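Local atomic coordinates of glyoxylate reductase (Paecilomyces sp. J18, PDB entry 3WNV), a protein that probably catalyses the NAD(P)H-dependent reduction of glyoxylate to glycolate, as a fungal member of the D-isomer-specific 2-hydroxyacid dehydrogenase family. Residues D209-N214 with H223-K228; V237-T242 with A246-K251. All coordinates share one frame; numbering follows the deposited sequence.

Interaction 1: D209-N214 with H223-K228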
ATOM      1  N   ASP A 209      -4.602   4.084  21.800  1.00 13.53           N
ATOM      2  CA  ASP A 209      -5.914   3.425  21.857  1.00 13.82           C
ATOM      3  C   ASP A 209      -6.286   2.753  20.538  1.00 12.33           C
ATOM      4  O   ASP A 209      -6.912   1.666  20.497  1.00 13.37           O
ATOM      5  CB  ASP A 209      -6.977   4.435  22.269  1.00 13.34           C
ATOM      6  CG  ASP A 209      -6.697   4.981  23.639  1.00 18.04           C
ATOM      7  OD1 ASP A 209      -6.679   4.166  24.589  1.00 18.22           O
ATOM      8  OD2 ASP A 209      -6.406   6.197  23.775  1.00 16.83           O
ATOM      9  N   VAL A 210      -5.922   3.425  19.455  1.00 11.30           N
ATOM     10  CA  VAL A 210      -6.041   2.901  18.102  1.00 15.14           C
ATOM     11  C   VAL A 210      -4.620   2.911  17.549  1.00 17.49           C
ATOM     12  O   VAL A 210      -3.926   3.954  17.586  1.00  9.09           O
ATOM     13  CB  VAL A 210      -6.963   3.780  17.206  1.00  9.13           C
ATOM     14  CG1 VAL A 210      -6.893   3.327  15.736  1.00  8.82           C
ATOM     15  CG2 VAL A 210      -8.427   3.692  17.686  1.00 10.07           C
ATOM     16  N   PHE A 211      -4.165   1.756  17.083  1.00 10.05           N
ATOM     17  CA  PHE A 211      -2.784   1.640  16.598  1.00 11.24           C
ATOM     18  C   PHE A 211      -2.787   1.409  15.102  1.00  9.75           C
ATOM     19  O   PHE A 211      -3.315   0.404  14.632  1.00 10.50           O
ATOM     20  CB  PHE A 211      -2.093   0.477  17.329  1.00 11.35           C
ATOM     21  CG  PHE A 211      -0.648   0.305  16.966  1.00 11.71           C
ATOM     22  CD1 PHE A 211      -0.276  -0.370  15.798  1.00 12.32           C
ATOM     23  CD2 PHE A 211       0.347   0.858  17.802  1.00 14.24           C
ATOM     24  CE1 PHE A 211       1.091  -0.506  15.456  1.00 17.02           C
ATOM     25  CE2 PHE A 211       1.688   0.704  17.481  1.00 15.86           C
ATOM     26  CZ  PHE A 211       2.057   0.020  16.299  1.00 16.39           C
ATOM     27  N   SER A 212      -2.137   2.274  14.337  1.00  6.70           N
ATOM     28  CA  SER A 212      -2.167   2.122  12.857  1.00  5.98           C
ATOM     29  C   SER A 212      -0.763   2.160  12.261  1.00 11.72           C
ATOM     30  O   SER A 212       0.174   2.718  12.856  1.00 13.91           O
ATOM     31  CB  SER A 212      -3.020   3.214  12.213  1.00 11.58           C
ATOM     32  OG  SER A 212      -2.308   4.449  12.277  1.00 16.41           O
ATOM     33  N   LEU A 213      -0.584   1.545  11.097  1.00 13.73           N
ATOM     34  CA  LEU A 213       0.774   1.485  10.567  1.00 15.31           C
ATOM     35  C   LEU A 213       0.854   1.819   9.088  1.00 11.63           C
ATOM     36  O   LEU A 213      -0.050   1.469   8.330  1.00 14.97           O
ATOM     37  CB  LEU A 213       1.443   0.118  10.864  1.00 21.48           C
ATOM     38  CG  LEU A 213       0.783  -1.269  10.712  1.00 20.44           C
ATOM     39  CD1 LEU A 213       1.899  -2.328  10.967  1.00 16.89           C
ATOM     40  CD2 LEU A 213      -0.328  -1.532  11.692  1.00 24.91           C
ATOM     41  N   ASN A 214       1.901   2.551   8.712  1.00 16.49           N
ATOM     42  CA  ASN A 214       2.199   2.833   7.305  1.00 19.24           C
ATOM     43  C   ASN A 214       3.676   2.634   7.007  1.00 23.21           C
ATOM     44  O   ASN A 214       4.433   3.594   6.893  1.00 29.74           O
ATOM     45  CB  ASN A 214       1.805   4.265   6.936  1.00 23.05           C
ATOM     46  CG  ASN A 214       0.430   4.653   7.454  1.00 19.13           C
ATOM     47  OD1 ASN A 214      -0.637   4.267   6.904  1.00 20.52           O
ATOM     48  ND2 ASN A 214       0.433   5.433   8.516  1.00 20.23           N
ATOM     49  N   HIS A 223       6.264  -8.855   9.854  1.00 12.13           N
ATOM     50  CA  HIS A 223       5.951  -9.175  11.258  1.00 14.19           C
ATOM     51  C   HIS A 223       6.550  -8.219  12.286  1.00 14.03           C
ATOM     52  O   HIS A 223       6.816  -8.618  13.441  1.00 13.70           O
ATOM     53  CB  HIS A 223       6.430 -10.593  11.588  1.00 17.38           C
ATOM     54  CG  HIS A 223       5.676 -11.675  10.886  1.00 17.30           C
ATOM     55  ND1 HIS A 223       5.756 -12.997  11.258  1.00 23.14           N
ATOM     56  CD2 HIS A 223       4.791 -11.625   9.856  1.00 17.09           C
ATOM     57  CE1 HIS A 223       4.984 -13.724  10.468  1.00 19.76           C
ATOM     58  NE2 HIS A 223       4.387 -12.912   9.612  1.00 18.34           N
ATOM     59  N   ILE A 224       6.780  -6.972  11.904  1.00 11.89           N
ATOM     60  CA  ILE A 224       7.198  -5.992  12.897  1.00  8.78           C
ATOM     61  C   ILE A 224       6.218  -5.911  14.094  1.00 12.12           C
ATOM     62  O   ILE A 224       6.629  -5.621  15.218  1.00 15.00           O
ATOM     63  CB  ILE A 224       7.423  -4.611  12.269  1.00 11.92           C
ATOM     64  CG1 ILE A 224       8.204  -3.701  13.216  1.00 11.83           C
ATOM     65  CG2 ILE A 224       6.101  -4.014  11.777  1.00 10.83           C
ATOM     66  CD1 ILE A 224       8.659  -2.389  12.552  1.00 15.80           C
ATOM     67  N   ILE A 225       4.926  -6.170  13.858  1.00 12.52           N
ATOM     68  CA  ILE A 225       3.973  -6.387  14.958  1.00  9.74           C
ATOM     69  C   ILE A 225       3.730  -7.895  15.102  1.00 15.50           C
ATOM     70  O   ILE A 225       3.008  -8.490  14.330  1.00 11.98           O
ATOM     71  CB  ILE A 225       2.640  -5.620  14.687  1.00 12.81           C
ATOM     72  CG1 ILE A 225       2.951  -4.146  14.378  1.00 12.20           C
ATOM     73  CG2 ILE A 225       1.628  -5.767  15.851  1.00 11.96           C
ATOM     74  CD1 ILE A 225       3.479  -3.409  15.559  1.00 19.41           C
ATOM     75  N   GLY A 226       4.399  -8.525  16.057  1.00 15.09           N
ATOM     76  CA  GLY A 226       4.148  -9.920  16.330  1.00 16.40           C
ATOM     77  C   GLY A 226       3.710 -10.086  17.779  1.00 17.52           C
ATOM     78  O   GLY A 226       3.263  -9.123  18.390  1.00 12.82           O
ATOM     79  N   GLU A 227       3.835 -11.299  18.314  1.00 19.94           N
ATOM     80  CA  GLU A 227       3.303 -11.615  19.650  1.00 20.03           C
ATOM     81  C   GLU A 227       3.802 -10.658  20.696  1.00 17.35           C
ATOM     82  O   GLU A 227       3.026 -10.191  21.546  1.00 16.30           O
ATOM     83  CB  GLU A 227       3.781 -12.991  20.080  1.00 24.24           C
ATOM     84  CG  GLU A 227       3.030 -14.153  19.525  1.00 33.41           C
ATOM     85  CD  GLU A 227       3.257 -15.383  20.383  1.00 41.89           C
ATOM     86  OE1 GLU A 227       3.847 -15.223  21.475  1.00 44.46           O
ATOM     87  OE2 GLU A 227       2.848 -16.487  19.972  1.00 43.70           O
ATOM     88  N   LYS A 228       5.111 -10.412  20.658  1.00 18.40           N
ATOM     89  CA  LYS A 228       5.789  -9.558  21.646  1.00 22.07           C
ATOM     90  C   LYS A 228       5.174  -8.159  21.641  1.00 22.88           C
ATOM     91  O   LYS A 228       4.901  -7.584  22.703  1.00 17.10           O
ATOM     92  CB  LYS A 228       7.298  -9.433  21.343  1.00 24.66           C
ATOM     93  CG  LYS A 228       8.247  -9.983  22.416  1.00 39.43           C
ATOM     94  CD  LYS A 228       9.592  -9.214  22.435  1.00 43.77           C
ATOM     95  CE  LYS A 228       9.545  -7.980  23.366  1.00 45.98           C
ATOM     96  NZ  LYS A 228       9.017  -8.272  24.769  1.00 42.85           N
TER
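I225, in the loop running into helix 227-232, packs against F211 and L213 of strand 210-213. H223, just upstream, turns to another partner: its NE2 is hydrogen-bonded to E271. I224 also points at the strand but makes only a loose approach; its nearest, CG2 to CD1 of L213, is 4.6 Å. I225 carries the contact with its longer branch. Its terminal CD1 meets the F211 ring obliquely, 3.8 Å from CE1 and equally far from CZ, so the methyl rests at the far end of the phenyl group. F211 holds its CG anti to the backbone N (chi1 -177°), which carries the ring out from its strand to meet an isoleucine coming from the opposite direction. One carbon back, I225 CG1 lies 4.0 Å from CD1 of L213. The leucine has CG between its own backbone N and carbonyl carbon (chi1 44°) and passes the isoleucine at a slant. No hydrogen bond spans the two segments; the join is apolar and buried. G226 is the N-cap residue of helix 227-232, and E227 opens the first turn. Strand 210-213, helix 227-232 and strand 237-241 form a beta-alpha-beta unit of the Rossmann-type domain; in the parallel sheet 210-213 lies between 156-160 and 237-241, while L204 and L205 of helix 201-207 also pack on F211.

Interaction 2: V237-T242 with A246-K251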
ATOM      1  N   VAL A 237      -6.948  -2.593  22.785  1.00 15.11           N
ATOM      2  CA  VAL A 237      -6.447  -1.798  21.654  1.00 14.49           C
ATOM      3  C   VAL A 237      -7.258  -2.148  20.418  1.00 13.15           C
ATOM      4  O   VAL A 237      -7.784  -3.258  20.311  1.00 11.33           O
ATOM      5  CB  VAL A 237      -4.926  -2.099  21.391  1.00 12.28           C
ATOM      6  CG1 VAL A 237      -4.717  -3.564  20.998  1.00 13.23           C
ATOM      7  CG2 VAL A 237      -4.304  -1.124  20.374  1.00 12.11           C
ATOM      8  N   VAL A 238      -7.394  -1.190  19.504  1.00 11.28           N
ATOM      9  CA  VAL A 238      -7.941  -1.443  18.188  1.00 11.67           C
ATOM     10  C   VAL A 238      -6.813  -1.206  17.184  1.00 10.69           C
ATOM     11  O   VAL A 238      -6.110  -0.177  17.237  1.00  9.45           O
ATOM     12  CB  VAL A 238      -9.110  -0.495  17.893  1.00 10.30           C
ATOM     13  CG1 VAL A 238      -9.495  -0.567  16.397  1.00  6.05           C
ATOM     14  CG2 VAL A 238     -10.290  -0.832  18.779  1.00 12.84           C
ATOM     15  N   ILE A 239      -6.627  -2.153  16.285  1.00  8.25           N
ATOM     16  CA  ILE A 239      -5.530  -2.049  15.293  1.00  7.53           C
ATOM     17  C   ILE A 239      -6.071  -1.811  13.896  1.00  9.93           C
ATOM     18  O   ILE A 239      -6.950  -2.527  13.459  1.00  8.24           O
ATOM     19  CB  ILE A 239      -4.610  -3.310  15.325  1.00  7.12           C
ATOM     20  CG1 ILE A 239      -3.896  -3.442  16.668  1.00  9.91           C
ATOM     21  CG2 ILE A 239      -3.600  -3.294  14.167  1.00 10.85           C
ATOM     22  CD1 ILE A 239      -3.286  -4.795  16.909  1.00 11.56           C
ATOM     23  N   VAL A 240      -5.524  -0.814  13.195  1.00  4.84           N
ATOM     24  CA  VAL A 240      -5.888  -0.547  11.787  1.00  4.80           C
ATOM     25  C   VAL A 240      -4.690  -0.715  10.890  1.00 11.70           C
ATOM     26  O   VAL A 240      -3.598  -0.244  11.233  1.00 13.37           O
ATOM     27  CB  VAL A 240      -6.443   0.871  11.655  1.00  9.33           C
ATOM     28  CG1 VAL A 240      -6.636   1.279  10.179  1.00 11.46           C
ATOM     29  CG2 VAL A 240      -7.760   1.030  12.441  1.00  7.79           C
ATOM     30  N   ASN A 241      -4.888  -1.375   9.748  1.00  8.65           N
ATOM     31  CA  ASN A 241      -3.846  -1.542   8.759  1.00 10.25           C
ATOM     32  C   ASN A 241      -4.367  -1.365   7.375  1.00  8.49           C
ATOM     33  O   ASN A 241      -5.158  -2.127   6.932  1.00  8.98           O
ATOM     34  CB  ASN A 241      -3.249  -2.946   8.883  1.00  9.10           C
ATOM     35  CG  ASN A 241      -1.918  -3.089   8.204  1.00 12.18           C
ATOM     36  OD1 ASN A 241      -1.384  -2.131   7.728  1.00 11.40           O
ATOM     37  ND2 ASN A 241      -1.381  -4.277   8.220  1.00  8.51           N
ATOM     38  N   THR A 242      -3.894  -0.350   6.702  1.00  6.49           N
ATOM     39  CA  THR A 242      -4.167  -0.155   5.314  1.00  5.67           C
ATOM     40  C   THR A 242      -2.906  -0.270   4.439  1.00  7.06           C
ATOM     41  O   THR A 242      -2.945   0.021   3.302  1.00 10.76           O
ATOM     42  CB  THR A 242      -4.845   1.173   5.045  1.00 13.33           C
ATOM     43  OG1 THR A 242      -3.998   2.178   5.520  1.00 13.61           O
ATOM     44  CG2 THR A 242      -6.151   1.273   5.764  1.00 13.67           C
ATOM     45  N   ALA A 246       1.475  -8.131   5.717  1.00 12.50           N
ATOM     46  CA  ALA A 246       2.553  -8.944   6.259  1.00 10.52           C
ATOM     47  C   ALA A 246       3.403  -8.192   7.268  1.00 11.31           C
ATOM     48  O   ALA A 246       4.324  -8.775   7.878  1.00 11.18           O
ATOM     49  CB  ALA A 246       3.450  -9.549   5.132  1.00 11.97           C
ATOM     50  N   LEU A 247       3.069  -6.931   7.514  1.00 14.15           N
ATOM     51  CA  LEU A 247       3.689  -6.169   8.599  1.00 11.47           C
ATOM     52  C   LEU A 247       3.251  -6.712   9.945  1.00 11.26           C
ATOM     53  O   LEU A 247       3.899  -6.470  10.973  1.00 11.32           O
ATOM     54  CB  LEU A 247       3.294  -4.687   8.529  1.00 12.52           C
ATOM     55  CG  LEU A 247       3.753  -3.898   7.292  1.00 11.07           C
ATOM     56  CD1 LEU A 247       3.020  -2.543   7.349  1.00 11.05           C
ATOM     57  CD2 LEU A 247       5.280  -3.702   7.260  1.00 12.99           C
ATOM     58  N   ILE A 248       2.139  -7.445   9.947  1.00 11.16           N
ATOM     59  CA  ILE A 248       1.632  -8.026  11.171  1.00 11.27           C
ATOM     60  C   ILE A 248       1.685  -9.540  11.019  1.00 14.72           C
ATOM     61  O   ILE A 248       1.409 -10.056   9.941  1.00 13.19           O
ATOM     62  CB  ILE A 248       0.166  -7.632  11.432  1.00 13.27           C
ATOM     63  CG1 ILE A 248       0.042  -6.123  11.427  1.00 13.75           C
ATOM     64  CG2 ILE A 248      -0.314  -8.296  12.764  1.00 16.75           C
ATOM     65  CD1 ILE A 248      -1.390  -5.587  11.496  1.00 13.07           C
ATOM     66  N   ASP A 249       2.104 -10.220  12.091  1.00 13.28           N
ATOM     67  CA  ASP A 249       2.032 -11.669  12.215  1.00 15.35           C
ATOM     68  C   ASP A 249       0.543 -11.997  12.390  1.00 13.71           C
ATOM     69  O   ASP A 249      -0.003 -11.905  13.499  1.00 14.20           O
ATOM     70  CB  ASP A 249       2.853 -12.116  13.447  1.00 12.69           C
ATOM     71  CG  ASP A 249       2.827 -13.619  13.652  1.00 22.04           C
ATOM     72  OD1 ASP A 249       1.956 -14.276  13.065  1.00 17.66           O
ATOM     73  OD2 ASP A 249       3.679 -14.162  14.403  1.00 23.74           O
ATOM     74  N   GLU A 250      -0.131 -12.314  11.284  1.00 13.75           N
ATOM     75  CA  GLU A 250      -1.595 -12.376  11.307  1.00 14.56           C
ATOM     76  C   GLU A 250      -2.072 -13.494  12.225  1.00 11.78           C
ATOM     77  O   GLU A 250      -3.127 -13.391  12.859  1.00 15.06           O
ATOM     78  CB  GLU A 250      -2.119 -12.568   9.877  1.00 13.57           C
ATOM     79  CG  GLU A 250      -3.594 -12.221   9.698  1.00 15.53           C
ATOM     80  CD  GLU A 250      -3.933 -12.068   8.205  1.00 18.32           C
ATOM     81  OE1 GLU A 250      -3.382 -11.118   7.605  1.00 16.76           O
ATOM     82  OE2 GLU A 250      -4.702 -12.896   7.617  1.00 18.41           O
ATOM     83  N   LYS A 251      -1.290 -14.556  12.333  1.00 13.76           N
ATOM     84  CA  LYS A 251      -1.694 -15.646  13.230  1.00 22.49           C
ATOM     85  C   LYS A 251      -1.615 -15.176  14.675  1.00 17.81           C
ATOM     86  O   LYS A 251      -2.472 -15.499  15.486  1.00 17.68           O
ATOM     87  CB  LYS A 251      -0.854 -16.904  13.022  1.00 21.22           C
ATOM     88  CG  LYS A 251      -1.251 -17.717  11.804  1.00 20.09           C
ATOM     89  CD  LYS A 251      -0.296 -18.860  11.641  1.00 29.08           C
ATOM     90  CE  LYS A 251      -0.533 -19.563  10.318  1.00 39.95           C
ATOM     91  NZ  LYS A 251       0.544 -20.548  10.020  1.00 47.87           N
TER
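Apolar packing centres on I248, whose CD1 reaches between I239 and N241, two residues of strand 237-241 that point to the same side. Against I239 the contact is methyl to methyl, CG2 to I248 CD1 at 4.2 Å, as the two side chains run alongside one another, pointing opposite ways. I248 has CG1 anti to its carbonyl carbon (chi1 -55°), and with a nearly straight outer torsion (chi2 173°) the branch extends fully, carrying CD1 in toward the strand.

Strand 237-241, the loop after it, helix 250-259 and strand 262-267 form a beta-alpha-beta unit of the parallel sheet in the Rossmann-type nucleotide-binding domain. The contact uses the middle and C-terminal end of the strand, where the chain turns back toward the helix; I239 and N241 also pack on strand 262-267.

Polar and apolar groups meet at N241. Its amide ND2 approaches I248 CD1 to 3.5 Å and I248 CG1 to 4.0 Å, a van der Waals contact, while the amide's polar bonding is with the connecting loop: ND2 with the carbonyl O of R244 and OD1 with the backbone N of A243. These two bonds tie both ends of the buried amide and fix its rotation, so that ND2 is held against the isoleucine. L247 adds a looser touch, its CD1 lying 4.4 Å from OD1 of N241.

Capping and charged groups lie further along. D249, the N-cap residue of helix 250-259, uses OD1 to cap the backbone N of A252, and the buried carboxylate of E250 accepts hydrogen bonds from the backbone N atoms of E271 and E277.

How the interactions relate
Both contacts are buried and follow one another along the chain, their centres about 6 Å apart, both built on strands of the same parallel sheet. Each sets a loop that leads into a helix against a strand, and strands 210-213 and 237-241 are neighbours, hydrogen-bonded through F211 N and V238 O at 2.7 Å. A probable hydrogen bond, H223 N to A246 O at 2.8 Å, links the two loops as well. An isoleucine of the loop is central to each. Interaction 1 is wholly hydrocarbon, with an aromatic ring; interaction 2 places an amide among the apolar groups. L213 and N241 touch across the strands, and L247 also packs on L213, making the two contacts one continuous layer.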